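Local coordinates for glycosyltransferase Gtf1 (Streptococcus gordonii, PDB 5E9T), which belongs to the GT-B clan of glycosyltransferases and carries an extended beta-sheet domain of the GtfA type in addition to its two Rossmann-like folds, at residues A[77-81]-A[123-127]; A[243-247]-A[285-289]. The protein carries 1 engineered substitution. All blocks are in the same frame, centred on the assembly; numbering follows the deposited sequence.

Contact 1 of 2, residues A[77-81]-A[123-127]; sequences TTVTL and DFVEH. Engineered in segment 123-127: Phe124 (natural residue Ser).
The ring of Phe124, an engineered residue (Ser in the natural protein), meets 77-81 mainly at its edge. Thr78 O lies in the ring plane, 3.3 Å from Phe124 CD1, and Val79 O also sits near that plane. Phe124 CG is turned away from its own carbonyl carbon (chi1 -58°), which brings the ring edge to Thr78 O. The methyl CG2 of Thr80 comes in obliquely, 4.1 Å from Phe124 CD1. The backbones hold the pair together. Val125 N donates to Val79 O at 2.7 Å, and Leu81 N donates to Asp123 O at 2.9 Å. Both bonds are fairly straight, at 157° and 151° at the hydrogen. Beyond them, the side chains of Leu81 and Val125 lie roughly perpendicular, with Leu81 CG 3.9 Å from Val125 CG2. At the other end, Thr77 CG2 lies against Val125 O. Thr77 OG1 is near Glu126 CG and bonds to Asn47 ND2 and Phe142 O. Thr80 is the N-cap of helix 81-86, through a weak bond from its OG1 to Gln83 N. Thr80 and Phe124 form a non-hydrogen-bonded antiparallel pair, a single bridge that ties the loop leading into helix 81-86 to the residues just before strand 125-132 in the extended beta-sheet.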
loop_
_atom_site.group_PDB
_atom_site.type_symbol
_atom_site.label_atom_id
_atom_site.label_comp_id
_atom_site.label_asym_id
_atom_site.label_seq_id
_atom_site.Cartn_x
_atom_site.Cartn_y
_atom_site.Cartn_z
ATOM N N THR A 77 26.817 23.472 -16.966
ATOM C CA THR A 77 27.053 22.493 -18.021
ATOM C C THR A 77 28.291 22.909 -18.803
ATOM O O THR A 77 28.277 23.924 -19.509
ATOM C CB THR A 77 25.835 22.415 -18.937
ATOM O OG1 THR A 77 24.714 21.894 -18.211
ATOM C CG2 THR A 77 26.124 21.533 -20.131
ATOM N N THR A 78 29.371 22.136 -18.666
ATOM C CA THR A 78 30.592 22.365 -19.424
ATOM C C THR A 78 30.881 21.342 -20.519
ATOM O O THR A 78 31.834 21.540 -21.281
ATOM C CB THR A 78 31.790 22.441 -18.470
ATOM O OG1 THR A 78 31.654 21.441 -17.451
ATOM C CG2 THR A 78 31.851 23.815 -17.825
ATOM N N VAL A 79 30.102 20.262 -20.630
ATOM C CA VAL A 79 30.383 19.266 -21.659
ATOM C C VAL A 79 30.175 19.898 -23.027
ATOM O O VAL A 79 29.212 20.644 -23.249
ATOM C CB VAL A 79 29.500 18.021 -21.467
ATOM C CG1 VAL A 79 29.725 17.024 -22.592
ATOM C CG2 VAL A 79 29.779 17.376 -20.117
ATOM N N THR A 80 31.080 19.605 -23.959
ATOM C CA THR A 80 31.128 20.311 -25.229
ATOM C C THR A 80 30.807 19.376 -26.386
ATOM O O THR A 80 30.913 18.151 -26.280
ATOM C CB THR A 80 32.499 20.951 -25.476
ATOM O OG1 THR A 80 33.453 19.930 -25.787
ATOM C CG2 THR A 80 32.962 21.712 -24.251
ATOM N N LEU A 81 30.394 19.995 -27.497
ATOM C CA LEU A 81 30.104 19.261 -28.723
ATOM C C LEU A 81 31.228 18.299 -29.079
ATOM O O LEU A 81 30.975 17.151 -29.468
ATOM C CB LEU A 81 29.885 20.248 -29.867
ATOM C CG LEU A 81 28.571 21.011 -29.880
ATOM C CD1 LEU A 81 28.723 22.340 -30.602
ATOM C CD2 LEU A 81 27.589 20.127 -30.583
ATOM N N ASP A 123 29.697 26.186 -27.504
ATOM C CA ASP A 123 29.704 24.764 -27.839
ATOM C C ASP A 123 29.262 23.842 -26.697
ATOM O O ASP A 123 29.405 22.621 -26.822
ATOM C CB ASP A 123 31.078 24.337 -28.371
ATOM C CG ASP A 123 32.226 24.920 -27.587
ATOM O OD1 ASP A 123 32.003 25.509 -26.546
ATOM O OD2 ASP A 123 33.359 24.787 -28.018
ATOM N N PHE A 124 28.788 24.381 -25.573
ATOM C CA PHE A 124 28.366 23.543 -24.451
ATOM C C PHE A 124 27.044 22.831 -24.742
ATOM O O PHE A 124 26.132 23.408 -25.339
ATOM C CB PHE A 124 28.237 24.385 -23.184
ATOM C CG PHE A 124 29.504 25.092 -22.794
ATOM C CD1 PHE A 124 30.593 24.377 -22.321
ATOM C CD2 PHE A 124 29.604 26.471 -22.893
ATOM C CE1 PHE A 124 31.759 25.024 -21.959
ATOM C CE2 PHE A 124 30.768 27.122 -22.532
ATOM C CZ PHE A 124 31.848 26.397 -22.064
ATOM N N VAL A 125 26.935 21.578 -24.287
ATOM C CA VAL A 125 25.815 20.691 -24.622
ATOM C C VAL A 125 25.106 20.261 -23.344
ATOM O O VAL A 125 25.707 19.597 -22.491
ATOM C CB VAL A 125 26.285 19.449 -25.395
ATOM C CG1 VAL A 125 25.100 18.758 -26.062
ATOM C CG2 VAL A 125 27.346 19.817 -26.403
ATOM N N GLU A 126 23.824 20.616 -23.223
ATOM C CA GLU A 126 23.034 20.158 -22.082
ATOM C C GLU A 126 22.457 18.757 -22.284
ATOM O O GLU A 126 22.474 17.947 -21.352
ATOM C CB GLU A 126 21.925 21.164 -21.772
ATOM C CG GLU A 126 22.391 22.317 -20.886
ATOM C CD GLU A 126 21.312 23.352 -20.636
ATOM O OE1 GLU A 126 20.311 23.367 -21.382
ATOM O OE2 GLU A 126 21.468 24.154 -19.690
ATOM N N HIS A 127 21.937 18.448 -23.473
ATOM C CA HIS A 127 21.315 17.151 -23.725
ATOM C C HIS A 127 21.781 16.587 -25.059
ATOM O O HIS A 127 22.153 17.331 -25.972
ATOM C CB HIS A 127 19.784 17.212 -23.769
ATOM C CG HIS A 127 19.190 18.301 -22.937
ATOM N ND1 HIS A 127 18.485 19.348 -23.490
ATOM C CD2 HIS A 127 19.190 18.504 -21.601
ATOM C CE1 HIS A 127 18.078 20.148 -22.526
ATOM N NE2 HIS A 127 18.491 19.657 -21.372
#

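Contact 2 of 2, residues A[243-247]-A[285-289]; sequences AEHFS and ILEQQ
Gln289 reaches from its helix to His245 and Phe246 and parts its amide between the two rings. Its CB points toward 243-247. Gln289 CG is turned away from the carbonyl carbon (chi1 -49°), and the extended chi2 of 178° then carries CD on toward the rings. Gln289 CD is the first atom to come close, 3.6 Å from His245 NE2. Gln289 OE1 then accepts a hydrogen bond from His245 NE2 at 2.6 Å. The bond is bent, 134° at the hydrogen, and the donor is tilted out of the carbonyl plane. The amide and imidazole planes are strongly turned against each other. Gln289 NE2, the other branch of the tip, sits over the centre of the Phe246 ring, 3.2 Å above its plane.

The setting is the first Rossmann-like fold of the GT-B architecture. Segment 243-247 follows strand 236-241 of the parallel sheet, and helix 280-293 follows the neighbouring strand 274-277. Glu244 forms a salt bridge with Arg426 and a hydrogen bond with Tyr427, so this loop also touches the chain that leads into helix 428-432 of the other Rossmann-like fold.

His245 has a second neighbour on the helix. Leu286 CD1 approaches the ring obliquely, 3.4 Å from His245 CD2, and Leu286 CB lies 3.4 Å from His245 NE2. The two rings of His245 and Phe246 also support each other: Phe246 CD1 lies over one face of the imidazole, offset toward its rim. Ile285 lies one helix turn before Gln289. Ile285 CG2 is a looser apolar neighbour, 4.4 Å from Phe246 CE1. Trp258 of the short strand 257-258 touches His245, Phe246 and Leu286.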
loop_
_atom_site.group_PDB
_atom_site.type_symbol
_atom_site.label_atom_id
_atom_site.label_comp_id
_atom_site.label_asym_id
_atom_site.label_seq_id
_atom_site.Cartn_x
_atom_site.Cartn_y
_atom_site.Cartn_z
ATOM N N ALA A 243 1.442 34.432 0.374
ATOM C CA ALA A 243 0.353 35.155 -0.272
ATOM C C ALA A 243 -0.731 35.399 0.761
ATOM O O ALA A 243 -0.525 35.086 1.937
ATOM C CB ALA A 243 -0.191 34.375 -1.472
ATOM N N GLU A 244 -1.876 35.956 0.370
ATOM C CA GLU A 244 -2.966 36.034 1.332
ATOM C C GLU A 244 -3.422 34.623 1.669
ATOM O O GLU A 244 -3.662 33.798 0.778
ATOM C CB GLU A 244 -4.137 36.876 0.822
ATOM C CG GLU A 244 -5.358 36.807 1.750
ATOM C CD GLU A 244 -5.376 37.908 2.812
ATOM O OE1 GLU A 244 -6.419 38.553 2.991
ATOM O OE2 GLU A 244 -4.354 38.116 3.479
ATOM N N HIS A 245 -3.531 34.353 2.965
ATOM C CA HIS A 245 -3.649 33.010 3.505
ATOM C C HIS A 245 -5.085 32.540 3.676
ATOM O O HIS A 245 -5.295 31.433 4.183
ATOM C CB HIS A 245 -2.944 32.953 4.855
ATOM C CG HIS A 245 -3.566 33.849 5.877
ATOM N ND1 HIS A 245 -3.610 35.219 5.733
ATOM C CD2 HIS A 245 -4.189 33.573 7.046
ATOM C CE1 HIS A 245 -4.227 35.750 6.774
ATOM N NE2 HIS A 245 -4.585 34.772 7.587
ATOM N N PHE A 246 -6.078 33.339 3.297
ATOM C CA PHE A 246 -7.452 32.892 3.472
ATOM C C PHE A 246 -8.353 33.586 2.464
ATOM O O PHE A 246 -8.045 34.680 1.984
ATOM C CB PHE A 246 -7.941 33.146 4.904
ATOM C CG PHE A 246 -8.357 34.564 5.166
ATOM C CD1 PHE A 246 -7.411 35.557 5.357
ATOM C CD2 PHE A 246 -9.700 34.898 5.256
ATOM C CE1 PHE A 246 -7.797 36.865 5.613
ATOM C CE2 PHE A 246 -10.089 36.199 5.515
ATOM C CZ PHE A 246 -9.138 37.184 5.690
ATOM N N SER A 247 -9.466 32.928 2.148
ATOM C CA SER A 247 -10.502 33.498 1.294
ATOM C C SER A 247 -11.550 34.148 2.188
ATOM O O SER A 247 -12.291 33.457 2.895
ATOM C CB SER A 247 -11.127 32.426 0.405
ATOM O OG SER A 247 -12.306 32.910 -0.217
ATOM N N ILE A 285 -3.404 39.784 11.609
ATOM C CA ILE A 285 -4.648 39.216 11.087
ATOM C C ILE A 285 -4.683 37.712 11.333
ATOM O O ILE A 285 -5.581 37.194 12.006
ATOM C CB ILE A 285 -4.822 39.548 9.595
ATOM C CG1 ILE A 285 -4.849 41.060 9.388
ATOM C CG2 ILE A 285 -6.112 38.937 9.069
ATOM C CD1 ILE A 285 -5.945 41.760 10.168
ATOM N N LEU A 286 -3.683 36.992 10.815
ATOM C CA LEU A 286 -3.627 35.545 11.002
ATOM C C LEU A 286 -3.545 35.171 12.477
ATOM O O LEU A 286 -4.057 34.120 12.880
ATOM C CB LEU A 286 -2.433 34.972 10.234
ATOM C CG LEU A 286 -1.981 33.538 10.514
ATOM C CD1 LEU A 286 -3.022 32.528 10.056
ATOM C CD2 LEU A 286 -0.636 33.279 9.851
ATOM N N GLU A 287 -2.922 36.022 13.296
ATOM C CA GLU A 287 -2.802 35.729 14.721
ATOM C C GLU A 287 -4.169 35.588 15.380
ATOM O O GLU A 287 -4.370 34.701 16.218
ATOM C CB GLU A 287 -1.986 36.824 15.412
ATOM C CG GLU A 287 -1.467 36.456 16.785
ATOM C CD GLU A 287 -0.377 37.397 17.253
ATOM O OE1 GLU A 287 -0.274 38.504 16.687
ATOM O OE2 GLU A 287 0.379 37.027 18.177
ATOM N N GLN A 288 -5.118 36.461 15.033
ATOM C CA GLN A 288 -6.428 36.396 15.674
ATOM C C GLN A 288 -7.337 35.359 15.025
ATOM O O GLN A 288 -8.072 34.657 15.719
ATOM C CB GLN A 288 -7.095 37.773 15.699
ATOM C CG GLN A 288 -6.254 38.825 16.398
ATOM C CD GLN A 288 -5.863 39.951 15.497
ATOM O OE1 GLN A 288 -6.670 40.460 14.711
ATOM N NE2 GLN A 288 -4.608 40.356 15.588
ATOM N N GLN A 289 -7.324 35.262 13.698
ATOM C CA GLN A 289 -8.127 34.238 13.031
ATOM C C GLN A 289 -7.830 32.863 13.601
ATOM O O GLN A 289 -8.732 32.034 13.748
ATOM C CB GLN A 289 -7.884 34.245 11.514
ATOM C CG GLN A 289 -7.965 35.599 10.862
ATOM C CD GLN A 289 -7.656 35.527 9.380
ATOM O OE1 GLN A 289 -6.539 35.814 8.959
ATOM N NE2 GLN A 289 -8.654 35.175 8.576
#

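The two contacts lie on opposite sides of the chain's centre, with their centres about 47 Å apart and their nearest atoms about 30 Å apart. They share no helix or strand. Contact 1 is partly buried and lies farther out, where a loop meets the extended beta-sheet. Contact 2 is a buried contact in the first Rossmann-like fold. Their chemistry differs accordingly. The hydrogen bonds of contact 1 run between backbones, as where two loops pass side by side in a short bridge, and side chains pack on each other and on backbone carbonyls. Contact 2 joins a loop and weak strand to a helix, and between its two segments side chains make the connection.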